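VIN1 (Oscarella pearsei, PDB 6BFI) is a sponge vinculin homolog that binds actin filaments and may play a role in cell-cell adhesion. Local coordinates at residues 49-54 / 79-84; 508-513 / 535-540; 569-574 / 600-605. All blocks are in the same frame, centred on the assembly; numbering follows the deposited sequence.

Overall arrangement
From the N terminus, contact 1, the first of the three along the chain, closes the hairpin of helices 41-59 and 68-97. Far along the sequence, contact 2 closes the hairpin of helices 496-519 and 524-550, and contact 3 then joins the junction of helices 555-569 and 572-584 to helix 589-615. The three loops follow one another in series; none encloses or crosses another. Contact 1 lies across the chain's centre from contacts 2 and 3, about 75 Å from contact 2 between centres. Contacts 2 and 3, with centres about 10 Å apart, share one bundle: Ile572 packs on Ala535 and Ala538, and Val511 on Val603.

Contact 1. Residues 49-54 / 79-84; sequences IAVTNL and QEVQQA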
ATOM      1  N   ILE A  49      -6.823 -23.706 -35.581  1.00 75.14           N
ATOM      2  CA  ILE A  49      -6.314 -22.639 -36.434  1.00 74.87           C
ATOM      3  C   ILE A  49      -5.560 -21.607 -35.605  1.00 72.18           C
ATOM      4  O   ILE A  49      -4.517 -21.094 -36.032  1.00 75.21           O
ATOM      5  CB  ILE A  49      -7.462 -22.009 -37.245  1.00 75.53           C
ATOM      6  CG1 ILE A  49      -7.756 -22.860 -38.484  1.00 76.96           C
ATOM      7  CG2 ILE A  49      -7.133 -20.577 -37.644  1.00 77.07           C
ATOM      8  CD1 ILE A  49      -8.738 -22.228 -39.447  1.00 79.64           C
ATOM      9  N   ALA A  50      -6.059 -21.295 -34.404  1.00 66.22           N
ATOM     10  CA  ALA A  50      -5.304 -20.419 -33.511  1.00 63.95           C
ATOM     11  C   ALA A  50      -3.946 -21.025 -33.170  1.00 65.33           C
ATOM     12  O   ALA A  50      -2.920 -20.328 -33.190  1.00 69.45           O
ATOM     13  CB  ALA A  50      -6.105 -20.146 -32.238  1.00 61.76           C
ATOM     14  N   VAL A  51      -3.921 -22.327 -32.869  1.00 61.27           N
ATOM     15  CA  VAL A  51      -2.660 -23.010 -32.597  1.00 61.87           C
ATOM     16  C   VAL A  51      -1.745 -22.946 -33.812  1.00 61.96           C
ATOM     17  O   VAL A  51      -0.549 -22.653 -33.694  1.00 65.75           O
ATOM     18  CB  VAL A  51      -2.922 -24.465 -32.165  1.00 62.51           C
ATOM     19  CG1 VAL A  51      -1.620 -25.254 -32.129  1.00 62.15           C
ATOM     20  CG2 VAL A  51      -3.617 -24.503 -30.809  1.00 60.05           C
ATOM     21  N   THR A  52      -2.295 -23.206 -35.000  1.00 65.80           N
ATOM     22  CA  THR A  52      -1.482 -23.222 -36.214  1.00 73.29           C
ATOM     23  C   THR A  52      -0.874 -21.853 -36.495  1.00 75.75           C
ATOM     24  O   THR A  52       0.293 -21.752 -36.887  1.00 74.95           O
ATOM     25  CB  THR A  52      -2.325 -23.689 -37.402  1.00 74.66           C
ATOM     26  OG1 THR A  52      -2.839 -25.000 -37.136  1.00 74.35           O
ATOM     27  CG2 THR A  52      -1.492 -23.728 -38.676  1.00 70.51           C
ATOM     28  N   ASN A  53      -1.645 -20.785 -36.287  1.00 81.82           N
ATOM     29  CA  ASN A  53      -1.139 -19.451 -36.590  1.00 88.73           C
ATOM     30  C   ASN A  53      -0.135 -18.987 -35.541  1.00 86.12           C
ATOM     31  O   ASN A  53       0.837 -18.296 -35.870  1.00 89.47           O
ATOM     32  CB  ASN A  53      -2.299 -18.466 -36.715  1.00 95.57           C
ATOM     33  CG  ASN A  53      -3.159 -18.745 -37.930  1.00105.23           C
ATOM     34  OD1 ASN A  53      -2.656 -19.104 -38.995  1.00112.39           O
ATOM     35  ND2 ASN A  53      -4.466 -18.593 -37.773  1.00106.53           N
ATOM     36  N   LEU A  54      -0.344 -19.355 -34.273  1.00 79.81           N
ATOM     37  CA  LEU A  54       0.667 -19.057 -33.262  1.00 75.98           C
ATOM     38  C   LEU A  54       1.966 -19.799 -33.563  1.00 76.61           C
ATOM     39  O   LEU A  54       3.063 -19.240 -33.418  1.00 67.18           O
ATOM     40  CB  LEU A  54       0.139 -19.411 -31.872  1.00 70.70           C
ATOM     41  CG  LEU A  54       0.928 -18.843 -30.689  1.00 69.63           C
ATOM     42  CD1 LEU A  54       1.045 -17.328 -30.791  1.00 66.97           C
ATOM     43  CD2 LEU A  54       0.283 -19.244 -29.370  1.00 65.40           C
ATOM     44  N   GLN A  79       6.010 -28.611 -31.441  1.00 84.04           N
ATOM     45  CA  GLN A  79       5.489 -29.953 -31.676  1.00 85.73           C
ATOM     46  C   GLN A  79       4.515 -30.372 -30.581  1.00 84.83           C
ATOM     47  O   GLN A  79       3.529 -31.067 -30.859  1.00 79.39           O
ATOM     48  CB  GLN A  79       6.648 -30.947 -31.775  1.00 89.50           C
ATOM     49  CG  GLN A  79       6.276 -32.313 -32.324  1.00 93.88           C
ATOM     50  CD  GLN A  79       7.494 -33.191 -32.552  1.00102.20           C
ATOM     51  OE1 GLN A  79       8.506 -33.057 -31.864  1.00103.78           O
ATOM     52  NE2 GLN A  79       7.405 -34.089 -33.529  1.00106.26           N
ATOM     53  N   GLU A  80       4.766 -29.950 -29.341  1.00 88.14           N
ATOM     54  CA  GLU A  80       3.855 -30.268 -28.246  1.00 89.05           C
ATOM     55  C   GLU A  80       2.463 -29.701 -28.509  1.00 80.27           C
ATOM     56  O   GLU A  80       1.469 -30.442 -28.560  1.00 80.67           O
ATOM     57  CB  GLU A  80       4.423 -29.727 -26.931  1.00 98.54           C
ATOM     58  CG  GLU A  80       3.651 -30.145 -25.690  1.00104.67           C
ATOM     59  CD  GLU A  80       3.962 -31.565 -25.262  1.00113.24           C
ATOM     60  OE1 GLU A  80       4.963 -32.131 -25.752  1.00119.17           O
ATOM     61  OE2 GLU A  80       3.206 -32.115 -24.432  1.00114.96           O
ATOM     62  N   VAL A  81       2.375 -28.380 -28.691  1.00 74.37           N
ATOM     63  CA  VAL A  81       1.063 -27.750 -28.822  1.00 67.25           C
ATOM     64  C   VAL A  81       0.364 -28.213 -30.099  1.00 65.08           C
ATOM     65  O   VAL A  81      -0.862 -28.403 -30.116  1.00 59.92           O
ATOM     66  CB  VAL A  81       1.197 -26.215 -28.751  1.00 63.25           C
ATOM     67  CG1 VAL A  81       2.029 -25.683 -29.903  1.00 66.59           C
ATOM     68  CG2 VAL A  81      -0.173 -25.557 -28.720  1.00 57.73           C
ATOM     69  N   GLN A  82       1.124 -28.432 -31.179  1.00 67.95           N
ATOM     70  CA  GLN A  82       0.509 -28.957 -32.395  1.00 69.06           C
ATOM     71  C   GLN A  82      -0.051 -30.356 -32.164  1.00 72.75           C
ATOM     72  O   GLN A  82      -1.127 -30.697 -32.675  1.00 71.38           O
ATOM     73  CB  GLN A  82       1.517 -28.958 -33.545  1.00 68.78           C
ATOM     74  CG  GLN A  82       1.717 -27.588 -34.180  1.00 69.41           C
ATOM     75  CD  GLN A  82       2.635 -27.625 -35.384  1.00 78.00           C
ATOM     76  OE1 GLN A  82       3.849 -27.788 -35.249  1.00 76.99           O
ATOM     77  NE2 GLN A  82       2.059 -27.470 -36.571  1.00 77.87           N
ATOM     78  N   GLN A  83       0.657 -31.176 -31.382  1.00 83.30           N
ATOM     79  CA  GLN A  83       0.145 -32.502 -31.054  1.00 81.58           C
ATOM     80  C   GLN A  83      -1.140 -32.409 -30.239  1.00 77.21           C
ATOM     81  O   GLN A  83      -2.061 -33.214 -30.427  1.00 80.29           O
ATOM     82  CB  GLN A  83       1.206 -33.304 -30.300  1.00 84.68           C
ATOM     83  CG  GLN A  83       0.810 -34.745 -30.034  1.00 91.22           C
ATOM     84  CD  GLN A  83       0.412 -35.480 -31.301  1.00 96.81           C
ATOM     85  OE1 GLN A  83       1.244 -35.739 -32.172  1.00 99.58           O
ATOM     86  NE2 GLN A  83      -0.868 -35.813 -31.412  1.00 96.41           N
ATOM     87  N   ALA A  84      -1.225 -31.429 -29.333  1.00 71.67           N
ATOM     88  CA  ALA A  84      -2.464 -31.239 -28.582  1.00 67.83           C
ATOM     89  C   ALA A  84      -3.620 -30.858 -29.504  1.00 65.51           C
ATOM     90  O   ALA A  84      -4.747 -31.353 -29.343  1.00 60.34           O
ATOM     91  CB  ALA A  84      -2.269 -30.179 -27.500  1.00 65.83           C
TER
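Val51 sets its CG1 methyl over one face of the flat peptide group joining Val81 to Gln82, 3.8 Å from Val81 O, and on past it to Gln82 CA. The other flat group, the side-chain amide of Gln82, stays at the exposed margin and does not touch segment 49-54; only the aliphatic part of this chain comes near, with Gln82 CG 4.6 Å from Val51 CG1. The apolar side-chain contact between the segments is a single pair of valines. Val81 CG2 comes to 3.7 Å from Val51 CG1 and 4.2 Å from Val51 CG2, so one methyl faces the fork formed by two, and the two side chains pass alongside one another, pointing opposite ways. Val51 holds CG1 anti to its backbone N (chi1 170°), which aims that branch at the facing backbone. No hydrogen bond crosses here, and the joint is purely van der Waals. With a valine on one side and peptide backbone on the other, the helices come close, the CA atoms of Val51 and Gln82 lying 6.7 Å apart. The two segments run in roughly opposite directions, as in a helical hairpin of the bundles that make up vinculin-family proteins. Val81 reaches one turn further along helix 41-59 to Val55, while helix 102-145 packs against both partners: Leu54 rests on Met119 and Leu123, Val81 on Leu122, and Ala84 on Val115.

Contact 2. Residues 508-513 / 535-540; sequences QADVKE and ARQANR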
ATOM      1  N   GLN A 508      -1.402  28.159  22.393  1.00 74.73           N
ATOM      2  CA  GLN A 508      -1.922  29.026  23.449  1.00 73.40           C
ATOM      3  C   GLN A 508      -0.907  29.191  24.573  1.00 70.71           C
ATOM      4  O   GLN A 508      -0.646  30.310  25.030  1.00 72.95           O
ATOM      5  CB  GLN A 508      -3.236  28.471  23.997  1.00 77.77           C
ATOM      6  CG  GLN A 508      -4.461  28.801  23.164  1.00 79.93           C
ATOM      7  CD  GLN A 508      -5.739  28.280  23.789  1.00 83.42           C
ATOM      8  OE1 GLN A 508      -5.790  28.012  24.990  1.00 87.74           O
ATOM      9  NE2 GLN A 508      -6.778  28.126  22.975  1.00 81.90           N
ATOM     10  N   ALA A 509      -0.319  28.082  25.030  1.00 70.36           N
ATOM     11  CA  ALA A 509       0.658  28.159  26.113  1.00 72.69           C
ATOM     12  C   ALA A 509       1.901  28.937  25.692  1.00 75.98           C
ATOM     13  O   ALA A 509       2.414  29.764  26.457  1.00 81.11           O
ATOM     14  CB  ALA A 509       1.038  26.754  26.578  1.00 72.22           C
ATOM     15  N   ASP A 510       2.398  28.690  24.478  1.00 72.49           N
ATOM     16  CA  ASP A 510       3.621  29.355  24.035  1.00 78.25           C
ATOM     17  C   ASP A 510       3.388  30.839  23.774  1.00 75.93           C
ATOM     18  O   ASP A 510       4.266  31.665  24.041  1.00 75.54           O
ATOM     19  CB  ASP A 510       4.176  28.665  22.791  1.00 78.17           C
ATOM     20  CG  ASP A 510       4.768  27.301  23.098  1.00 84.13           C
ATOM     21  OD1 ASP A 510       5.103  27.054  24.276  1.00 87.40           O
ATOM     22  OD2 ASP A 510       4.904  26.481  22.164  1.00 85.61           O
ATOM     23  N   VAL A 511       2.214  31.196  23.250  1.00 75.44           N
ATOM     24  CA  VAL A 511       1.891  32.606  23.050  1.00 78.50           C
ATOM     25  C   VAL A 511       1.713  33.307  24.392  1.00 85.32           C
ATOM     26  O   VAL A 511       2.137  34.455  24.567  1.00 92.26           O
ATOM     27  CB  VAL A 511       0.644  32.752  22.159  1.00 79.07           C
ATOM     28  CG1 VAL A 511       0.081  34.165  22.254  1.00 80.94           C
ATOM     29  CG2 VAL A 511       0.987  32.416  20.717  1.00 76.41           C
ATOM     30  N   LYS A 512       1.091  32.630  25.362  1.00 85.35           N
ATOM     31  CA  LYS A 512       0.998  33.191  26.706  1.00 89.18           C
ATOM     32  C   LYS A 512       2.384  33.445  27.287  1.00 92.20           C
ATOM     33  O   LYS A 512       2.658  34.523  27.828  1.00 94.03           O
ATOM     34  CB  LYS A 512       0.192  32.260  27.616  1.00 86.95           C
ATOM     35  CG  LYS A 512       0.664  32.251  29.066  1.00 91.42           C
ATOM     36  CD  LYS A 512      -0.445  31.866  30.031  1.00 94.46           C
ATOM     37  CE  LYS A 512      -1.425  33.012  30.229  1.00 97.35           C
ATOM     38  NZ  LYS A 512      -2.399  32.738  31.322  1.00100.29           N
ATOM     39  N   GLU A 513       3.280  32.462  27.168  1.00 92.20           N
ATOM     40  CA  GLU A 513       4.630  32.632  27.695  1.00 94.69           C
ATOM     41  C   GLU A 513       5.367  33.752  26.971  1.00 97.61           C
ATOM     42  O   GLU A 513       6.134  34.500  27.587  1.00 98.58           O
ATOM     43  CB  GLU A 513       5.400  31.315  27.590  1.00 95.25           C
ATOM     44  CG  GLU A 513       6.770  31.332  28.252  1.00101.25           C
ATOM     45  CD  GLU A 513       6.715  31.774  29.701  1.00105.51           C
ATOM     46  OE1 GLU A 513       7.488  32.683  30.073  1.00110.77           O
ATOM     47  OE2 GLU A 513       5.895  31.218  30.465  1.00101.71           O
ATOM     48  N   ALA A 535       5.489  30.670  15.299  1.00 65.23           N
ATOM     49  CA  ALA A 535       5.343  30.770  13.850  1.00 64.36           C
ATOM     50  C   ALA A 535       5.444  29.401  13.184  1.00 62.40           C
ATOM     51  O   ALA A 535       4.695  29.101  12.244  1.00 61.03           O
ATOM     52  CB  ALA A 535       6.395  31.722  13.282  1.00 66.33           C
ATOM     53  N   ARG A 536       6.361  28.554  13.660  1.00 62.50           N
ATOM     54  CA  ARG A 536       6.508  27.225  13.074  1.00 60.95           C
ATOM     55  C   ARG A 536       5.297  26.349  13.372  1.00 61.91           C
ATOM     56  O   ARG A 536       4.839  25.599  12.501  1.00 64.06           O
ATOM     57  CB  ARG A 536       7.793  26.564  13.578  1.00 62.26           C
ATOM     58  CG  ARG A 536       9.068  27.244  13.096  1.00 69.30           C
ATOM     59  CD  ARG A 536      10.301  26.391  13.364  1.00 74.79           C
ATOM     60  NE  ARG A 536      10.558  26.213  14.792  1.00 77.00           N
ATOM     61  CZ  ARG A 536      11.372  26.983  15.507  1.00 77.03           C
ATOM     62  NH1 ARG A 536      12.015  27.989  14.929  1.00 76.13           N
ATOM     63  NH2 ARG A 536      11.549  26.745  16.799  1.00 75.80           N
ATOM     64  N   GLN A 537       4.761  26.429  14.593  1.00 59.39           N
ATOM     65  CA  GLN A 537       3.563  25.656  14.913  1.00 57.97           C
ATOM     66  C   GLN A 537       2.373  26.111  14.075  1.00 57.11           C
ATOM     67  O   GLN A 537       1.593  25.283  13.582  1.00 60.51           O
ATOM     68  CB  GLN A 537       3.253  25.766  16.405  1.00 58.93           C
ATOM     69  CG  GLN A 537       4.331  25.184  17.302  1.00 59.95           C
ATOM     70  CD  GLN A 537       4.027  25.359  18.775  1.00 61.29           C
ATOM     71  OE1 GLN A 537       2.957  24.977  19.252  1.00 61.04           O
ATOM     72  NE2 GLN A 537       4.970  25.942  19.507  1.00 77.51           N
ATOM     73  N   ALA A 538       2.227  27.425  13.887  1.00 59.25           N
ATOM     74  CA  ALA A 538       1.143  27.939  13.059  1.00 57.76           C
ATOM     75  C   ALA A 538       1.287  27.483  11.612  1.00 60.65           C
ATOM     76  O   ALA A 538       0.302  27.079  10.980  1.00 55.76           O
ATOM     77  CB  ALA A 538       1.100  29.464  13.139  1.00 59.52           C
ATOM     78  N   ASN A 539       2.507  27.538  11.066  1.00 57.38           N
ATOM     79  CA  ASN A 539       2.702  27.080   9.693  1.00 59.84           C
ATOM     80  C   ASN A 539       2.472  25.580   9.564  1.00 57.08           C
ATOM     81  O   ASN A 539       2.023  25.112   8.511  1.00 54.99           O
ATOM     82  CB  ASN A 539       4.096  27.462   9.199  1.00 66.47           C
ATOM     83  CG  ASN A 539       4.066  28.654   8.261  1.00 78.09           C
ATOM     84  OD1 ASN A 539       3.768  28.514   7.075  1.00 88.10           O
ATOM     85  ND2 ASN A 539       4.367  29.835   8.789  1.00 77.45           N
ATOM     86  N   ARG A 540       2.769  24.812  10.615  1.00 59.82           N
ATOM     87  CA  ARG A 540       2.413  23.398  10.603  0.89 58.02           C
ATOM     88  C   ARG A 540       0.901  23.216  10.581  1.00 56.28           C
ATOM     89  O   ARG A 540       0.386  22.306   9.916  1.00 57.02           O
ATOM     90  CB  ARG A 540       3.034  22.692  11.809  0.89 60.05           C
ATOM     91  CG  ARG A 540       4.499  22.332  11.602  0.89 55.63           C
ATOM     92  CD  ARG A 540       4.624  21.256  10.541  0.89 56.51           C
ATOM     93  NE  ARG A 540       4.013  20.007  10.990  0.89 56.14           N
ATOM     94  CZ  ARG A 540       3.456  19.110  10.183  0.89 52.59           C
ATOM     95  NH1 ARG A 540       3.412  19.321   8.875  0.89 54.66           N
ATOM     96  NH2 ARG A 540       2.930  18.003  10.689  0.89 51.48           N
TER
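Gln537 spans the gap to Asp510 with its whole side chain, the two CA atoms being 9.8 Å apart. From CB the chain leaves with CG anti to the carbonyl carbon (chi1 -63°) and continues extended through CD, a straight reach that carries the amide across to the facing helix. CB and CG meet nothing of segment 508-513; the chain is flanked instead by Arg506 and Ile507 of helix 496-519 and by Val377 from a loop. CD comes to 3.7 Å from Asp510 OD2, merely as the carbon behind the donor. OE1 stands 3.8 Å from the same Asp510 OD2 and makes no bond with it. The two helices, 496-519 and 524-550, run antiparallel as successive members of a helical bundle of the vinculin family, and this polar link is the one direct touch between the two segments. It is made at the tip: NE2 donates to Asp510 OD2 at 2.7 Å, with a nearly straight N-H...O angle of 168°. The oxygen lies in the amide plane and accepts through its anti lone pair, while carboxylate and amide planes stand almost perpendicular, 89° apart. NE2 also hydrogen-bonds Ser533 OG one turn back on its own helix, a second grip that fixes the rotation of the buried amide. A leucine here would probably leave Asp510 OD2 and Ser533 OG without this shared partner. Lys530 and Val534 of helix 524-550 also touch the Asp510 side chain, and the lysine may temper its negative charge.

Contact 3. Residues 569-574 / 600-605; sequences AKSISP and DKVVEG
Ser571 and Val602 bring their CA atoms within 5.9 Å of each other, where the chain passes from helix 555-569 to helix 572-584 beside the unbroken helix 589-615. At the junction Lys570 has psi near zero and Ser571 a phi of -110°, and a weak bond from Ile572 N to Ala569 O, 3.5 Å long, bridges the turn. The facing segment 600-605 keeps its regular helical bonds and runs in the opposite direction. Across the gap, Val602 presents CG2, the methyl anti to its carbonyl carbon, to both oxygens of one serine, 3.7 Å from Ser571 O and 3.8 Å from Ser571 OG. Ser571 OG also lies 3.8 Å from Val602 CA, so the hydroxyl rests against helix backbone as well as methyl. No hydrogen bond joins the segments; the hydroxyl, set between the backbone N and the carbonyl carbon at chi1 71°, is hydrogen-bonded to Leu568 O in the preceding turn, which satisfies it in a buried place. At the margin the aliphatic stem of Lys601 passes alongside, its CG 4.2 Å from Ser571 CB. Ile572 adds only its CA here, 4.4 Å from Val602 CG2, its side chain also touching Asn539 of helix 524-550; Val603 packs on Ile507 of helix 496-519. Helices 496-519 and 524-550, helices 555-569 and 572-584 one after the other, and helix 589-615 thus alternate up and down, an antiparallel helical bundle of the kind from which vinculin-family proteins are built.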
ATOM      1  N   ALA A 569      -2.469  32.484   7.806  1.00 72.93           N
ATOM      2  CA  ALA A 569      -1.151  32.722   7.229  1.00 74.70           C
ATOM      3  C   ALA A 569      -0.868  34.208   7.060  1.00 82.73           C
ATOM      4  O   ALA A 569       0.291  34.630   7.160  1.00 86.15           O
ATOM      5  CB  ALA A 569      -1.028  32.003   5.887  1.00 72.92           C
ATOM      6  N   LYS A 570      -1.901  35.016   6.814  1.00 86.03           N
ATOM      7  CA  LYS A 570      -1.686  36.453   6.676  1.00 90.63           C
ATOM      8  C   LYS A 570      -1.357  37.140   7.996  1.00 87.37           C
ATOM      9  O   LYS A 570      -1.083  38.345   7.988  1.00 92.11           O
ATOM     10  CB  LYS A 570      -2.914  37.111   6.043  1.00 99.54           C
ATOM     11  CG  LYS A 570      -3.143  36.714   4.592  1.00109.10           C
ATOM     12  CD  LYS A 570      -4.086  37.679   3.891  1.00114.25           C
ATOM     13  CE  LYS A 570      -4.199  37.352   2.409  1.00118.37           C
ATOM     14  NZ  LYS A 570      -4.944  38.402   1.660  1.00121.94           N
ATOM     15  N   SER A 571      -1.363  36.417   9.116  1.00 79.15           N
ATOM     16  CA  SER A 571      -1.093  37.003  10.421  1.00 77.22           C
ATOM     17  C   SER A 571       0.240  36.579  11.018  1.00 74.26           C
ATOM     18  O   SER A 571       0.647  37.144  12.038  1.00 74.84           O
ATOM     19  CB  SER A 571      -2.209  36.636  11.408  1.00 73.84           C
ATOM     20  OG  SER A 571      -2.143  35.263  11.746  1.00 72.25           O
ATOM     21  N   ILE A 572       0.927  35.605  10.419  1.00 73.28           N
ATOM     22  CA  ILE A 572       2.138  35.065  11.030  1.00 71.85           C
ATOM     23  C   ILE A 572       3.293  36.054  10.905  1.00 74.43           C
ATOM     24  O   ILE A 572       3.927  36.416  11.903  1.00 74.88           O
ATOM     25  CB  ILE A 572       2.486  33.703  10.406  1.00 69.85           C
ATOM     26  CG1 ILE A 572       1.294  32.751  10.531  1.00 65.39           C
ATOM     27  CG2 ILE A 572       3.724  33.113  11.067  1.00 65.30           C
ATOM     28  CD1 ILE A 572       1.481  31.434   9.811  1.00 61.27           C
ATOM     29  N   SER A 573       3.584  36.501   9.680  1.00 73.66           N
ATOM     30  CA  SER A 573       4.709  37.413   9.466  1.00 80.67           C
ATOM     31  C   SER A 573       4.606  38.696  10.283  1.00 84.13           C
ATOM     32  O   SER A 573       5.598  39.061  10.941  1.00 84.75           O
ATOM     33  CB  SER A 573       4.852  37.716   7.970  1.00 83.58           C
ATOM     34  OG  SER A 573       5.157  36.544   7.236  1.00 83.71           O
ATOM     35  N   PRO A 574       3.477  39.424  10.296  1.00 85.38           N
ATOM     36  CA  PRO A 574       3.425  40.642  11.124  1.00 88.83           C
ATOM     37  C   PRO A 574       3.733  40.383  12.586  1.00 88.07           C
ATOM     38  O   PRO A 574       4.352  41.228  13.245  1.00 92.34           O
ATOM     39  CB  PRO A 574       1.985  41.138  10.924  1.00 90.56           C
ATOM     40  CG  PRO A 574       1.569  40.574   9.620  1.00 87.84           C
ATOM     41  CD  PRO A 574       2.222  39.230   9.546  1.00 83.62           C
ATOM     42  N   ASP A 600      -2.002  37.211  19.592  1.00 75.78           N
ATOM     43  CA  ASP A 600      -3.406  36.866  19.792  1.00 84.23           C
ATOM     44  C   ASP A 600      -4.122  36.650  18.464  1.00 79.50           C
ATOM     45  O   ASP A 600      -4.999  35.780  18.365  1.00 71.83           O
ATOM     46  CB  ASP A 600      -4.108  37.955  20.608  1.00 87.46           C
ATOM     47  CG  ASP A 600      -3.616  38.020  22.045  1.00 87.65           C
ATOM     48  OD1 ASP A 600      -3.199  36.969  22.584  1.00 87.12           O
ATOM     49  OD2 ASP A 600      -3.655  39.119  22.642  1.00 91.54           O
ATOM     50  N   LYS A 601      -3.758  37.415  17.432  1.00 76.55           N
ATOM     51  CA  LYS A 601      -4.354  37.202  16.117  1.00 77.51           C
ATOM     52  C   LYS A 601      -3.968  35.836  15.562  1.00 76.47           C
ATOM     53  O   LYS A 601      -4.795  35.148  14.945  1.00 75.16           O
ATOM     54  CB  LYS A 601      -3.931  38.314  15.156  1.00 83.79           C
ATOM     55  CG  LYS A 601      -4.920  38.556  14.030  1.00 90.22           C
ATOM     56  CD  LYS A 601      -6.199  39.184  14.558  1.00 98.34           C
ATOM     57  CE  LYS A 601      -7.414  38.717  13.774  1.00103.88           C
ATOM     58  NZ  LYS A 601      -7.273  38.953  12.310  1.00106.20           N
ATOM     59  N   VAL A 602      -2.715  35.422  15.778  1.00 74.57           N
ATOM     60  CA  VAL A 602      -2.305  34.073  15.390  1.00 70.12           C
ATOM     61  C   VAL A 602      -3.176  33.031  16.086  1.00 68.26           C
ATOM     62  O   VAL A 602      -3.743  32.134  15.442  1.00 64.82           O
ATOM     63  CB  VAL A 602      -0.813  33.854  15.697  1.00 70.94           C
ATOM     64  CG1 VAL A 602      -0.438  32.396  15.480  1.00 69.27           C
ATOM     65  CG2 VAL A 602       0.048  34.771  14.836  1.00 69.32           C
ATOM     66  N   VAL A 603      -3.298  33.137  17.415  1.00 70.28           N
ATOM     67  CA  VAL A 603      -4.125  32.196  18.171  1.00 72.75           C
ATOM     68  C   VAL A 603      -5.536  32.135  17.597  1.00 72.20           C
ATOM     69  O   VAL A 603      -6.108  31.050  17.420  1.00 68.82           O
ATOM     70  CB  VAL A 603      -4.140  32.576  19.666  1.00 71.34           C
ATOM     71  CG1 VAL A 603      -5.246  31.823  20.398  1.00 73.55           C
ATOM     72  CG2 VAL A 603      -2.791  32.286  20.302  1.00 68.34           C
ATOM     73  N   GLU A 604      -6.108  33.297  17.272  1.00 75.82           N
ATOM     74  CA  GLU A 604      -7.461  33.327  16.729  1.00 77.01           C
ATOM     75  C   GLU A 604      -7.535  32.620  15.378  1.00 73.54           C
ATOM     76  O   GLU A 604      -8.510  31.910  15.094  1.00 74.12           O
ATOM     77  CB  GLU A 604      -7.945  34.772  16.615  1.00 86.51           C
ATOM     78  CG  GLU A 604      -9.455  34.911  16.524  1.00 96.39           C
ATOM     79  CD  GLU A 604      -9.907  35.482  15.197  1.00105.14           C
ATOM     80  OE1 GLU A 604      -9.045  35.953  14.426  1.00108.60           O
ATOM     81  OE2 GLU A 604     -11.126  35.460  14.927  1.00109.65           O
ATOM     82  N   GLY A 605      -6.516  32.795  14.531  1.00 71.05           N
ATOM     83  CA  GLY A 605      -6.512  32.098  13.252  1.00 64.75           C
ATOM     84  C   GLY A 605      -6.457  30.589  13.410  1.00 63.27           C
ATOM     85  O   GLY A 605      -7.195  29.852  12.739  1.00 62.66           O
TER